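Local coordinates for baculoviral IAP repeat-containing protein 2 (Homo sapiens, PDB 3M1D) that belongs to the inhibitor of apoptosis family and, through its zinc-bearing first BIR domain, is probably recruited to TNF-receptor signalling complexes by TRAF2, at residues Y14-Y19 and S32-G37; D45-F50 and D57-G62; F50-M55 and P74-I79. All coordinates share one frame; numbering follows the deposited sequence.

Contact 1. Residues Y14-Y19 and S32-G37; sequences YRMSTY and SLARAG
Helix 9-17 of this BIR domain is locked to the C-terminal turn of helix 30-35 where R15 reaches the carbonyl of A34, and the pair illustrates how a buried arginine can finish the end of a helix. The side chain grips side-on and puts two nitrogens on one oxygen. R15 NE lies 2.7 Å from A34 O with an N-H...O angle of 155°, in the carbonyl plane on a lone pair. R15 NH2 stands 3.0 Å from A34 O, tilted 19° from that plane and on a more bent bond. A34 O lies close to the guanidinium plane, at its edge. A bend at chi3 (-75°) turns the guanidinium out of the line of its aliphatic chain, and R15 CB rests 3.9 Å from A34 CB.

The acceptor belongs to a Schellman motif. G37 leaves the helix with positive phi, and its N-H also bonds to A34 O, which thus takes three donors. G37 packs beside the arginine, with G37 O 3.3 Å from R15 CD. Beyond the contact, R15 NH2 forms a salt bridge to D8 and the guanidinium makes a cation-pi contact with F50, which would be expected to offset the buried charge and, with the two bonds to A34 O, limit rotation of the guanidinium.

Next to this grip, the phenol of Y19 crosses L33 at about a right angle, with Y19 OH 3.3 Å from L33 CB and Y19 CE2 4.1 Å from A34 CB. The hydroxyl itself is hydrogen-bonded to the carbonyl of F38, in the first strand of the sheet. A34 CB also approaches M16, 3.8 Å from M16 N.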
ATOM      1  N   TYR A  14       6.512   3.088   9.606  1.00 24.34           N
ATOM      2  CA  TYR A  14       7.613   2.573   8.809  1.00 26.86           C
ATOM      3  C   TYR A  14       7.244   2.560   7.338  1.00 22.25           C
ATOM      4  O   TYR A  14       8.016   3.013   6.502  1.00 25.06           O
ATOM      5  CB  TYR A  14       8.058   1.161   9.237  1.00 26.98           C
ATOM      6  CG  TYR A  14       8.917   0.536   8.154  1.00 27.76           C
ATOM      7  CD1 TYR A  14      10.205   1.009   7.903  1.00 25.89           C
ATOM      8  CD2 TYR A  14       8.419  -0.472   7.335  1.00 25.80           C
ATOM      9  CE1 TYR A  14      10.982   0.475   6.883  1.00 24.85           C
ATOM     10  CE2 TYR A  14       9.200  -1.015   6.310  1.00 28.55           C
ATOM     11  CZ  TYR A  14      10.475  -0.540   6.100  1.00 26.77           C
ATOM     12  OH  TYR A  14      11.251  -1.075   5.093  1.00 37.39           O
ATOM     13  N   ARG A  15       6.068   2.029   7.006  1.00 22.49           N
ATOM     14  CA  ARG A  15       5.671   1.997   5.598  1.00 25.87           C
ATOM     15  C   ARG A  15       5.737   3.397   4.979  1.00 23.56           C
ATOM     16  O   ARG A  15       6.275   3.567   3.887  1.00 22.91           O
ATOM     17  CB  ARG A  15       4.285   1.376   5.407  1.00 23.37           C
ATOM     18  CG  ARG A  15       4.195  -0.048   5.936  1.00 24.46           C
ATOM     19  CD  ARG A  15       3.008  -0.785   5.344  1.00 25.21           C
ATOM     20  NE  ARG A  15       1.741  -0.354   5.930  1.00 19.76           N
ATOM     21  CZ  ARG A  15       1.329  -0.704   7.143  1.00 24.24           C
ATOM     22  NH1 ARG A  15       2.098  -1.468   7.922  1.00 21.16           N
ATOM     23  NH2 ARG A  15       0.156  -0.276   7.586  1.00 24.08           N
ATOM     24  N   MET A  16       5.183   4.386   5.674  1.00 22.59           N
ATOM     25  CA  MET A  16       5.243   5.774   5.212  0.58 25.57           C
ATOM     26  C   MET A  16       6.677   6.214   4.902  1.00 27.69           C
ATOM     27  O   MET A  16       6.943   6.825   3.860  1.00 25.16           O
ATOM     28  CB  MET A  16       4.619   6.713   6.250  0.58 25.67           C
ATOM     29  CG  MET A  16       4.408   8.139   5.750  0.58 31.09           C
ATOM     30  SD  MET A  16       3.327   8.224   4.303  0.58 28.87           S
ATOM     31  CE  MET A  16       3.561   9.933   3.816  0.58 34.56           C
ATOM     32  N   SER A  17       7.610   5.898   5.797  1.00 23.70           N
ATOM     33  CA  SER A  17       9.000   6.276   5.580  1.00 25.38           C
ATOM     34  C   SER A  17       9.576   5.729   4.277  1.00 24.69           C
ATOM     35  O   SER A  17      10.489   6.325   3.717  1.00 26.59           O
ATOM     36  CB  SER A  17       9.885   5.824   6.743  1.00 28.70           C
ATOM     37  OG  SER A  17      10.258   4.472   6.562  1.00 33.37           O
ATOM     38  N   THR A  18       9.068   4.600   3.788  1.00 25.63           N
ATOM     39  CA  THR A  18       9.654   4.014   2.583  1.00 22.66           C
ATOM     40  C   THR A  18       9.314   4.826   1.330  1.00 23.73           C
ATOM     41  O   THR A  18       9.884   4.602   0.264  1.00 30.41           O
ATOM     42  CB  THR A  18       9.247   2.522   2.348  1.00 24.73           C
ATOM     43  OG1 THR A  18       7.859   2.439   2.007  1.00 22.81           O
ATOM     44  CG2 THR A  18       9.549   1.646   3.577  1.00 24.48           C
ATOM     45  N   TYR A  19       8.377   5.757   1.452  1.00 25.11           N
ATOM     46  CA  TYR A  19       7.953   6.529   0.291  1.00 24.83           C
ATOM     47  C   TYR A  19       8.818   7.769   0.054  1.00 30.45           C
ATOM     48  O   TYR A  19       8.542   8.559  -0.845  1.00 30.38           O
ATOM     49  CB  TYR A  19       6.458   6.866   0.378  1.00 25.58           C
ATOM     50  CG  TYR A  19       5.581   5.631   0.231  1.00 27.41           C
ATOM     51  CD1 TYR A  19       5.113   5.228  -1.021  1.00 24.36           C
ATOM     52  CD2 TYR A  19       5.251   4.849   1.341  1.00 21.71           C
ATOM     53  CE1 TYR A  19       4.321   4.094  -1.160  1.00 20.61           C
ATOM     54  CE2 TYR A  19       4.458   3.720   1.210  1.00 20.55           C
ATOM     55  CZ  TYR A  19       4.004   3.343  -0.033  1.00 20.89           C
ATOM     56  OH  TYR A  19       3.228   2.210  -0.162  1.00 23.20           O
ATOM     57  N   SER A  32      -2.207   7.017   1.764  1.00 27.93           N
ATOM     58  CA  SER A  32      -3.248   6.034   1.493  1.00 29.84           C
ATOM     59  C   SER A  32      -2.634   4.670   1.183  1.00 25.54           C
ATOM     60  O   SER A  32      -3.129   3.643   1.627  1.00 25.43           O
ATOM     61  CB  SER A  32      -4.172   6.489   0.362  1.00 28.68           C
ATOM     62  OG  SER A  32      -3.531   6.414  -0.895  1.00 36.05           O
ATOM     63  N   LEU A  33      -1.537   4.668   0.438  1.00 22.06           N
ATOM     64  CA  LEU A  33      -0.848   3.429   0.146  1.00 24.64           C
ATOM     65  C   LEU A  33      -0.398   2.751   1.432  1.00 23.43           C
ATOM     66  O   LEU A  33      -0.694   1.571   1.652  1.00 23.92           O
ATOM     67  CB  LEU A  33       0.340   3.681  -0.784  1.00 22.96           C
ATOM     68  CG  LEU A  33      -0.125   4.004  -2.203  1.00 24.10           C
ATOM     69  CD1 LEU A  33       1.011   4.559  -3.040  1.00 25.64           C
ATOM     70  CD2 LEU A  33      -0.729   2.743  -2.858  1.00 21.86           C
ATOM     71  N   ALA A  34       0.288   3.512   2.288  1.00 23.25           N
ATOM     72  CA  ALA A  34       0.831   2.986   3.536  1.00 21.84           C
ATOM     73  C   ALA A  34      -0.272   2.507   4.477  1.00 24.75           C
ATOM     74  O   ALA A  34      -0.133   1.470   5.146  1.00 21.25           O
ATOM     75  CB  ALA A  34       1.711   4.043   4.224  1.00 23.76           C
ATOM     76  N   ARG A  35      -1.368   3.259   4.526  1.00 24.92           N
ATOM     77  CA  ARG A  35      -2.522   2.873   5.327  1.00 27.94           C
ATOM     78  C   ARG A  35      -3.137   1.572   4.828  1.00 23.70           C
ATOM     79  O   ARG A  35      -3.672   0.799   5.618  1.00 24.43           O
ATOM     80  CB  ARG A  35      -3.591   3.974   5.323  1.00 29.43           C
ATOM     81  CG  ARG A  35      -3.154   5.263   5.994  1.00 47.12           C
ATOM     82  CD  ARG A  35      -4.250   6.330   5.951  1.00 59.67           C
ATOM     83  NE  ARG A  35      -3.739   7.640   6.350  1.00 66.26           N
ATOM     84  CZ  ARG A  35      -4.423   8.776   6.244  1.00 71.71           C
ATOM     85  NH1 ARG A  35      -5.655   8.766   5.750  1.00 73.49           N
ATOM     86  NH2 ARG A  35      -3.875   9.924   6.633  1.00 73.27           N
ATOM     87  N   ALA A  36      -3.074   1.339   3.519  1.00 21.39           N
ATOM     88  CA  ALA A  36      -3.618   0.102   2.951  1.00 24.23           C
ATOM     89  C   ALA A  36      -2.666  -1.089   3.117  1.00 20.31           C
ATOM     90  O   ALA A  36      -2.947  -2.180   2.635  1.00 21.35           O
ATOM     91  CB  ALA A  36      -4.004   0.292   1.488  1.00 22.63           C
ATOM     92  N   GLY A  37      -1.555  -0.864   3.814  1.00 21.98           N
ATOM     93  CA  GLY A  37      -0.609  -1.924   4.137  1.00 21.48           C
ATOM     94  C   GLY A  37       0.572  -1.994   3.196  1.00 22.84           C
ATOM     95  O   GLY A  37       1.409  -2.885   3.311  1.00 19.61           O
TER

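Contact 2. Residues D45-F50 and D57-G62; sequences DKVKCF and DNWKLG. With ZN (zinc ion), chain C.
D45 lays its carboxylate against the backbone of N58 and W59, a worked case of one acidic side chain binding two successive amides. N58 N donates to D45 OD1 over 2.8 Å and W59 N to D45 OD2 over 2.9 Å. Both oxygens are met on the syn side, with the donors somewhat out of the carboxylate plane, a fork that holds the acid against rotation. With chi1 at 65°, the D45 carboxylate is folded over its own backbone and turned to the loop. A water donates to both D45 OD2 and W59 O, adding a third link. These N-H donors and the water would be expected to favour the ionised form of D45, offsetting any effect of the nearby D57 carboxylate.

The indole of W59 stands nearly perpendicular to the carboxylate of D45, their planes 85° apart, and turns an edge to the first segment: V47 CG2 comes in near the ring plane, 3.6 Å from W59 CZ2. Beside the fork, D57 CB packs 3.7 Å from K46 CB and also lies against D45 OD1.

K60 NZ bonds to N58 OD1 within the loop. V47 belongs to strand 47-49, the middle strand of the antiparallel sheet, whose C49 binds zinc, and the loop 57-62 runs from strand 55-56 toward helix 65-72, where K68 makes a cation-pi contact with W59.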
ATOM      1  N   ASP A  45       6.565   2.690  -9.462  1.00 26.08           N
ATOM      2  CA  ASP A  45       5.569   3.020  -8.440  1.00 25.44           C
ATOM      3  C   ASP A  45       5.021   1.740  -7.807  1.00 22.48           C
ATOM      4  O   ASP A  45       3.890   1.702  -7.333  1.00 23.87           O
ATOM      5  CB  ASP A  45       4.439   3.873  -9.021  1.00 24.57           C
ATOM      6  CG  ASP A  45       3.614   3.135 -10.069  1.00 25.00           C
ATOM      7  OD1 ASP A  45       4.078   2.108 -10.609  1.00 26.80           O
ATOM      8  OD2 ASP A  45       2.495   3.597 -10.358  1.00 28.25           O
ATOM      9  N   LYS A  46       5.849   0.706  -7.790  1.00 23.27           N
ATOM     10  CA  LYS A  46       5.444  -0.611  -7.316  1.00 23.52           C
ATOM     11  C   LYS A  46       5.533  -0.707  -5.813  1.00 23.67           C
ATOM     12  O   LYS A  46       6.559  -0.395  -5.216  1.00 26.36           O
ATOM     13  CB  LYS A  46       6.307  -1.708  -7.949  1.00 25.45           C
ATOM     14  CG  LYS A  46       5.839  -3.116  -7.599  1.00 28.76           C
ATOM     15  CD  LYS A  46       6.557  -4.171  -8.419  1.00 33.98           C
ATOM     16  CE  LYS A  46       8.045  -4.179  -8.112  1.00 36.10           C
ATOM     17  NZ  LYS A  46       8.728  -5.259  -8.874  1.00 40.12           N
ATOM     18  N   VAL A  47       4.446  -1.153  -5.206  1.00 22.06           N
ATOM     19  CA  VAL A  47       4.365  -1.245  -3.768  1.00 19.34           C
ATOM     20  C   VAL A  47       3.988  -2.680  -3.387  1.00 21.51           C
ATOM     21  O   VAL A  47       3.496  -3.439  -4.213  1.00 21.74           O
ATOM     22  CB  VAL A  47       3.325  -0.240  -3.225  1.00 22.99           C
ATOM     23  CG1 VAL A  47       3.709   1.179  -3.631  1.00 21.02           C
ATOM     24  CG2 VAL A  47       1.944  -0.578  -3.772  1.00 19.72           C
ATOM     25  N   LYS A  48       4.211  -3.043  -2.130  1.00 21.84           N
ATOM     26  CA  LYS A  48       4.046  -4.416  -1.695  1.00 22.64           C
ATOM     27  C   LYS A  48       3.386  -4.421  -0.317  1.00 21.19           C
ATOM     28  O   LYS A  48       3.722  -3.604   0.534  1.00 22.10           O
ATOM     29  CB  LYS A  48       5.432  -5.082  -1.666  1.00 25.94           C
ATOM     30  CG  LYS A  48       5.471  -6.591  -1.459  1.00 31.46           C
ATOM     31  CD  LYS A  48       6.898  -7.111  -1.737  1.00 31.88           C
ATOM     32  CE  LYS A  48       7.114  -8.533  -1.242  1.00 42.66           C
ATOM     33  NZ  LYS A  48       8.573  -8.833  -1.048  1.00 49.21           N
ATOM     34  N   CYS A  49       2.423  -5.317  -0.098  1.00 19.84           N
ATOM     35  CA  CYS A  49       1.802  -5.411   1.222  1.00 22.15           C
ATOM     36  C   CYS A  49       2.756  -6.053   2.214  1.00 24.00           C
ATOM     37  O   CYS A  49       3.351  -7.097   1.933  1.00 24.62           O
ATOM     38  CB  CYS A  49       0.502  -6.212   1.182  1.00 22.23           C
ATOM     39  SG  CYS A  49      -0.257  -6.380   2.821  1.00 22.76           S
ATOM     40  N   PHE A  50       2.913  -5.413   3.367  1.00 22.69           N
ATOM     41  CA  PHE A  50       3.783  -5.922   4.415  1.00 24.90           C
ATOM     42  C   PHE A  50       3.258  -7.242   4.979  1.00 23.32           C
ATOM     43  O   PHE A  50       4.019  -8.026   5.546  1.00 23.93           O
ATOM     44  CB  PHE A  50       3.950  -4.883   5.541  1.00 18.85           C
ATOM     45  CG  PHE A  50       2.786  -4.820   6.504  1.00 19.02           C
ATOM     46  CD1 PHE A  50       2.987  -5.022   7.861  1.00 21.27           C
ATOM     47  CD2 PHE A  50       1.506  -4.529   6.058  1.00 20.77           C
ATOM     48  CE1 PHE A  50       1.927  -4.956   8.761  1.00 24.40           C
ATOM     49  CE2 PHE A  50       0.445  -4.446   6.945  1.00 21.88           C
ATOM     50  CZ  PHE A  50       0.659  -4.675   8.304  1.00 25.14           C
ATOM     51  N   ASP A  57       1.456  -1.942  -9.065  1.00 25.90           N
ATOM     52  CA  ASP A  57       2.097  -0.774  -9.662  1.00 25.19           C
ATOM     53  C   ASP A  57       1.170  -0.133 -10.696  1.00 25.34           C
ATOM     54  O   ASP A  57      -0.012  -0.472 -10.770  1.00 25.69           O
ATOM     55  CB  ASP A  57       3.469  -1.129 -10.267  1.00 21.41           C
ATOM     56  CG  ASP A  57       3.363  -1.977 -11.530  1.00 27.70           C
ATOM     57  OD1 ASP A  57       2.241  -2.339 -11.943  1.00 28.82           O
ATOM     58  OD2 ASP A  57       4.416  -2.283 -12.122  1.00 29.10           O
ATOM     59  N   ASN A  58       1.716   0.782 -11.488  1.00 27.59           N
ATOM     60  CA  ASN A  58       0.940   1.487 -12.497  1.00 27.06           C
ATOM     61  C   ASN A  58      -0.352   2.051 -11.903  1.00 29.31           C
ATOM     62  O   ASN A  58      -1.439   1.796 -12.414  1.00 24.91           O
ATOM     63  CB  ASN A  58       0.623   0.554 -13.668  1.00 29.34           C
ATOM     64  CG  ASN A  58       0.146   1.309 -14.902  1.00 31.49           C
ATOM     65  OD1 ASN A  58       0.433   2.491 -15.065  1.00 36.25           O
ATOM     66  ND2 ASN A  58      -0.595   0.626 -15.766  1.00 30.72           N
ATOM     67  N   TRP A  59      -0.209   2.798 -10.807  1.00 24.27           N
ATOM     68  CA  TRP A  59      -1.328   3.418 -10.106  1.00 28.96           C
ATOM     69  C   TRP A  59      -1.984   4.502 -10.962  1.00 31.88           C
ATOM     70  O   TRP A  59      -1.291   5.318 -11.575  1.00 26.77           O
ATOM     71  CB  TRP A  59      -0.846   4.004  -8.772  1.00 24.08           C
ATOM     72  CG  TRP A  59      -0.474   2.927  -7.797  1.00 29.34           C
ATOM     73  CD1 TRP A  59       0.778   2.421  -7.566  1.00 27.01           C
ATOM     74  CD2 TRP A  59      -1.369   2.185  -6.961  1.00 26.13           C
ATOM     75  NE1 TRP A  59       0.713   1.418  -6.621  1.00 22.84           N
ATOM     76  CE2 TRP A  59      -0.592   1.253  -6.238  1.00 26.71           C
ATOM     77  CE3 TRP A  59      -2.751   2.222  -6.746  1.00 24.72           C
ATOM     78  CZ2 TRP A  59      -1.152   0.374  -5.319  1.00 20.75           C
ATOM     79  CZ3 TRP A  59      -3.303   1.342  -5.837  1.00 23.23           C
ATOM     80  CH2 TRP A  59      -2.508   0.436  -5.130  1.00 22.85           C
ATOM     81  N   LYS A  60      -3.316   4.490 -11.005  1.00 28.47           N
ATOM     82  CA  LYS A  60      -4.086   5.437 -11.806  1.00 29.03           C
ATOM     83  C   LYS A  60      -4.871   6.390 -10.921  1.00 33.24           C
ATOM     84  O   LYS A  60      -5.231   6.055  -9.793  1.00 25.11           O
ATOM     85  CB  LYS A  60      -5.076   4.705 -12.718  1.00 33.10           C
ATOM     86  CG  LYS A  60      -4.457   3.708 -13.679  1.00 38.69           C
ATOM     87  CD  LYS A  60      -3.480   4.385 -14.623  1.00 35.01           C
ATOM     88  CE  LYS A  60      -3.184   3.495 -15.826  1.00 46.55           C
ATOM     89  NZ  LYS A  60      -1.959   3.950 -16.554  1.00 52.30           N
ATOM     90  N   LEU A  61      -5.153   7.581 -11.443  1.00 31.55           N
ATOM     91  CA  LEU A  61      -5.978   8.541 -10.719  1.00 30.25           C
ATOM     92  C   LEU A  61      -7.270   7.881 -10.239  1.00 24.40           C
ATOM     93  O   LEU A  61      -7.977   7.249 -11.021  1.00 27.43           O
ATOM     94  CB  LEU A  61      -6.306   9.713 -11.634  1.00 33.47           C
ATOM     95  CG  LEU A  61      -7.053  10.901 -11.047  1.00 30.08           C
ATOM     96  CD1 LEU A  61      -6.314  11.455  -9.855  1.00 30.21           C
ATOM     97  CD2 LEU A  61      -7.214  11.967 -12.134  1.00 40.17           C
ATOM     98  N   GLY A  62      -7.573   8.017  -8.952  1.00 30.97           N
ATOM     99  CA  GLY A  62      -8.816   7.494  -8.407  1.00 27.11           C
ATOM    100  C   GLY A  62      -8.725   6.060  -7.909  1.00 31.80           C
ATOM    101  O   GLY A  62      -9.677   5.536  -7.334  1.00 30.00           O
TER
HETATM  102 ZN    ZN C1000      -1.994  -7.835   2.195  1.00 23.90          ZN
HETATM  103  O   HOH W   1       1.409   5.726 -11.507  1.00 34.26           O

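Contact 3. Residues F50-M55 and P74-I79; sequences FCCGLM and PSCSFI. With ZN (zinc ion), chain C.
The backbones approach most closely at C52 and C76, whose CA atoms lie 5.5 Å apart, where the turn after strand 47-49 faces the start of helix 77-83. Both cysteines bind the zinc ion, C52 SG and C76 SG each at 2.3 Å, and C49 and H69 complete the site. With its sulfur swung away from its own N (chi1 175°), C76, the N-cap residue of helix 77-83, uses that atom both to bind zinc and to accept an almost straight capping bond (175°) from I79 N. C52 SG is likewise bonded by L54 N inside the turn.

Beside the metal, C51 CB lies 3.6 Å from F78 CB, and C51 SG receives a weak bond from F78 N. Next to C51, the edge of F50 is directed at the face of F78 in a T-shaped pair, with F50 CE2 3.5 Å from F78 CG, ring centroids 4.9 Å apart and planes at 79°.

The amide N-H groups of L54 and I79, directed at the sulfurs of C52 and C76, would be expected to temper the negative charge of the two thiolates and so stabilise the zinc site of three cysteines and one histidine that is characteristic of BIR domains.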
ATOM      1  N   PHE A  50       2.913  -5.413   3.367  1.00 22.69           N
ATOM      2  CA  PHE A  50       3.783  -5.922   4.415  1.00 24.90           C
ATOM      3  C   PHE A  50       3.258  -7.242   4.979  1.00 23.32           C
ATOM      4  O   PHE A  50       4.019  -8.026   5.546  1.00 23.93           O
ATOM      5  CB  PHE A  50       3.950  -4.883   5.541  1.00 18.85           C
ATOM      6  CG  PHE A  50       2.786  -4.820   6.504  1.00 19.02           C
ATOM      7  CD1 PHE A  50       2.987  -5.022   7.861  1.00 21.27           C
ATOM      8  CD2 PHE A  50       1.506  -4.529   6.058  1.00 20.77           C
ATOM      9  CE1 PHE A  50       1.927  -4.956   8.761  1.00 24.40           C
ATOM     10  CE2 PHE A  50       0.445  -4.446   6.945  1.00 21.88           C
ATOM     11  CZ  PHE A  50       0.659  -4.675   8.304  1.00 25.14           C
ATOM     12  N   CYS A  51       1.964  -7.498   4.807  1.00 23.32           N
ATOM     13  CA  CYS A  51       1.350  -8.691   5.382  1.00 25.85           C
ATOM     14  C   CYS A  51       1.326  -9.884   4.438  1.00 26.65           C
ATOM     15  O   CYS A  51       1.717 -10.984   4.818  1.00 24.60           O
ATOM     16  CB  CYS A  51      -0.078  -8.407   5.860  1.00 24.40           C
ATOM     17  SG  CYS A  51      -0.904  -9.858   6.579  1.00 24.43           S
ATOM     18  N   CYS A  52       0.859  -9.672   3.212  1.00 21.52           N
ATOM     19  CA  CYS A  52       0.670 -10.786   2.286  1.00 21.50           C
ATOM     20  C   CYS A  52       1.595 -10.747   1.077  1.00 20.47           C
ATOM     21  O   CYS A  52       1.641 -11.700   0.312  1.00 21.12           O
ATOM     22  CB  CYS A  52      -0.781 -10.855   1.813  1.00 19.25           C
ATOM     23  SG  CYS A  52      -1.289  -9.465   0.693  1.00 21.42           S
ATOM     24  N   GLY A  53       2.326  -9.654   0.894  1.00 21.09           N
ATOM     25  CA  GLY A  53       3.243  -9.573  -0.237  1.00 22.94           C
ATOM     26  C   GLY A  53       2.587  -9.262  -1.585  1.00 24.41           C
ATOM     27  O   GLY A  53       3.245  -9.301  -2.619  1.00 21.31           O
ATOM     28  N   LEU A  54       1.293  -8.947  -1.598  1.00 21.63           N
ATOM     29  CA  LEU A  54       0.661  -8.521  -2.852  1.00 23.15           C
ATOM     30  C   LEU A  54       1.419  -7.323  -3.439  1.00 21.74           C
ATOM     31  O   LEU A  54       1.731  -6.380  -2.718  1.00 20.92           O
ATOM     32  CB  LEU A  54      -0.804  -8.148  -2.622  1.00 21.84           C
ATOM     33  CG  LEU A  54      -1.582  -7.544  -3.789  1.00 20.92           C
ATOM     34  CD1 LEU A  54      -1.868  -8.599  -4.857  1.00 23.85           C
ATOM     35  CD2 LEU A  54      -2.878  -6.952  -3.255  1.00 19.11           C
ATOM     36  N   MET A  55       1.703  -7.369  -4.740  1.00 23.18           N
ATOM     37  CA  MET A  55       2.480  -6.325  -5.409  1.00 24.84           C
ATOM     38  C   MET A  55       1.655  -5.599  -6.463  1.00 23.58           C
ATOM     39  O   MET A  55       1.029  -6.230  -7.312  1.00 23.52           O
ATOM     40  CB  MET A  55       3.741  -6.916  -6.046  1.00 25.39           C
ATOM     41  CG  MET A  55       4.737  -7.450  -5.018  1.00 30.55           C
ATOM     42  SD  MET A  55       6.220  -8.130  -5.782  1.00 47.91           S
ATOM     43  CE  MET A  55       7.146  -6.630  -6.010  1.00 38.26           C
ATOM     44  N   PRO A  74      -7.959 -11.162  -0.834  1.00 24.80           N
ATOM     45  CA  PRO A  74      -8.874 -11.063   0.309  1.00 27.32           C
ATOM     46  C   PRO A  74      -8.390 -11.829   1.542  1.00 28.24           C
ATOM     47  O   PRO A  74      -8.849 -11.529   2.647  1.00 29.32           O
ATOM     48  CB  PRO A  74     -10.169 -11.719  -0.202  1.00 28.37           C
ATOM     49  CG  PRO A  74      -9.959 -12.026  -1.643  1.00 28.55           C
ATOM     50  CD  PRO A  74      -8.502 -11.997  -1.921  1.00 27.14           C
ATOM     51  N   SER A  75      -7.490 -12.799   1.369  1.00 26.47           N
ATOM     52  CA  SER A  75      -7.090 -13.660   2.488  1.00 26.80           C
ATOM     53  C   SER A  75      -6.042 -13.017   3.394  1.00 30.49           C
ATOM     54  O   SER A  75      -5.703 -13.554   4.449  1.00 28.99           O
ATOM     55  CB  SER A  75      -6.621 -15.031   1.998  1.00 31.71           C
ATOM     56  OG  SER A  75      -5.424 -14.935   1.249  1.00 29.12           O
ATOM     57  N   CYS A  76      -5.547 -11.854   2.981  1.00 30.24           N
ATOM     58  CA  CYS A  76      -4.626 -11.072   3.804  1.00 29.40           C
ATOM     59  C   CYS A  76      -5.274 -10.697   5.128  1.00 28.90           C
ATOM     60  O   CYS A  76      -6.279  -9.983   5.145  1.00 26.83           O
ATOM     61  CB  CYS A  76      -4.210  -9.797   3.063  1.00 21.94           C
ATOM     62  SG  CYS A  76      -3.176  -8.679   4.034  1.00 22.38           S
ATOM     63  N   SER A  77      -4.697 -11.163   6.235  1.00 27.51           N
ATOM     64  CA  SER A  77      -5.233 -10.860   7.562  1.00 29.83           C
ATOM     65  C   SER A  77      -5.272  -9.360   7.821  1.00 30.42           C
ATOM     66  O   SER A  77      -6.196  -8.858   8.459  1.00 29.47           O
ATOM     67  CB  SER A  77      -4.403 -11.528   8.666  1.00 30.45           C
ATOM     68  OG  SER A  77      -4.428 -12.930   8.542  1.00 35.87           O
ATOM     69  N   PHE A  78      -4.257  -8.638   7.360  1.00 24.59           N
ATOM     70  CA  PHE A  78      -4.250  -7.206   7.594  1.00 23.96           C
ATOM     71  C   PHE A  78      -5.451  -6.539   6.913  1.00 27.40           C
ATOM     72  O   PHE A  78      -6.241  -5.858   7.565  1.00 26.13           O
ATOM     73  CB  PHE A  78      -2.952  -6.550   7.124  1.00 25.95           C
ATOM     74  CG  PHE A  78      -3.002  -5.051   7.153  1.00 26.13           C
ATOM     75  CD1 PHE A  78      -2.785  -4.360   8.336  1.00 25.30           C
ATOM     76  CD2 PHE A  78      -3.304  -4.331   6.009  1.00 26.87           C
ATOM     77  CE1 PHE A  78      -2.844  -2.969   8.377  1.00 25.36           C
ATOM     78  CE2 PHE A  78      -3.367  -2.941   6.042  1.00 25.13           C
ATOM     79  CZ  PHE A  78      -3.139  -2.263   7.229  1.00 26.54           C
ATOM     80  N   ILE A  79      -5.587  -6.731   5.604  1.00 25.80           N
ATOM     81  CA  ILE A  79      -6.682  -6.090   4.882  1.00 23.55           C
ATOM     82  C   ILE A  79      -8.053  -6.499   5.451  1.00 33.49           C
ATOM     83  O   ILE A  79      -8.978  -5.693   5.449  1.00 30.63           O
ATOM     84  CB  ILE A  79      -6.619  -6.307   3.341  1.00 25.56           C
ATOM     85  CG1 ILE A  79      -7.296  -5.137   2.611  1.00 24.31           C
ATOM     86  CG2 ILE A  79      -7.264  -7.622   2.932  1.00 26.18           C
ATOM     87  CD1 ILE A  79      -6.663  -3.768   2.902  1.00 25.11           C
TER
HETATM   88 ZN    ZN C1000      -1.994  -7.835   2.195  1.00 23.90          ZN

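How the contacts relate
From the N terminus, contact 1 comes first: it closes the loop between helix 9-17 and helix 30-35 before the sheet begins. Contact 2 opens next, folding the loop after strand 55-56 back on the approach to strand 47-49. Contact 3 starts inside that span, at the shared residue F50, and ends on helix 77-83, so contacts 2 and 3 cross. A probable backbone bond between G37 O and F50 N joins contact 1 to both others, and a probable bond from C49 N to L54 O joins strand 47-49 to the loop 50-55. Zinc couples contacts 2 and 3, while L33 of helix 30-35 packs on W59 of the loop 57-62, joining contacts 1 and 2.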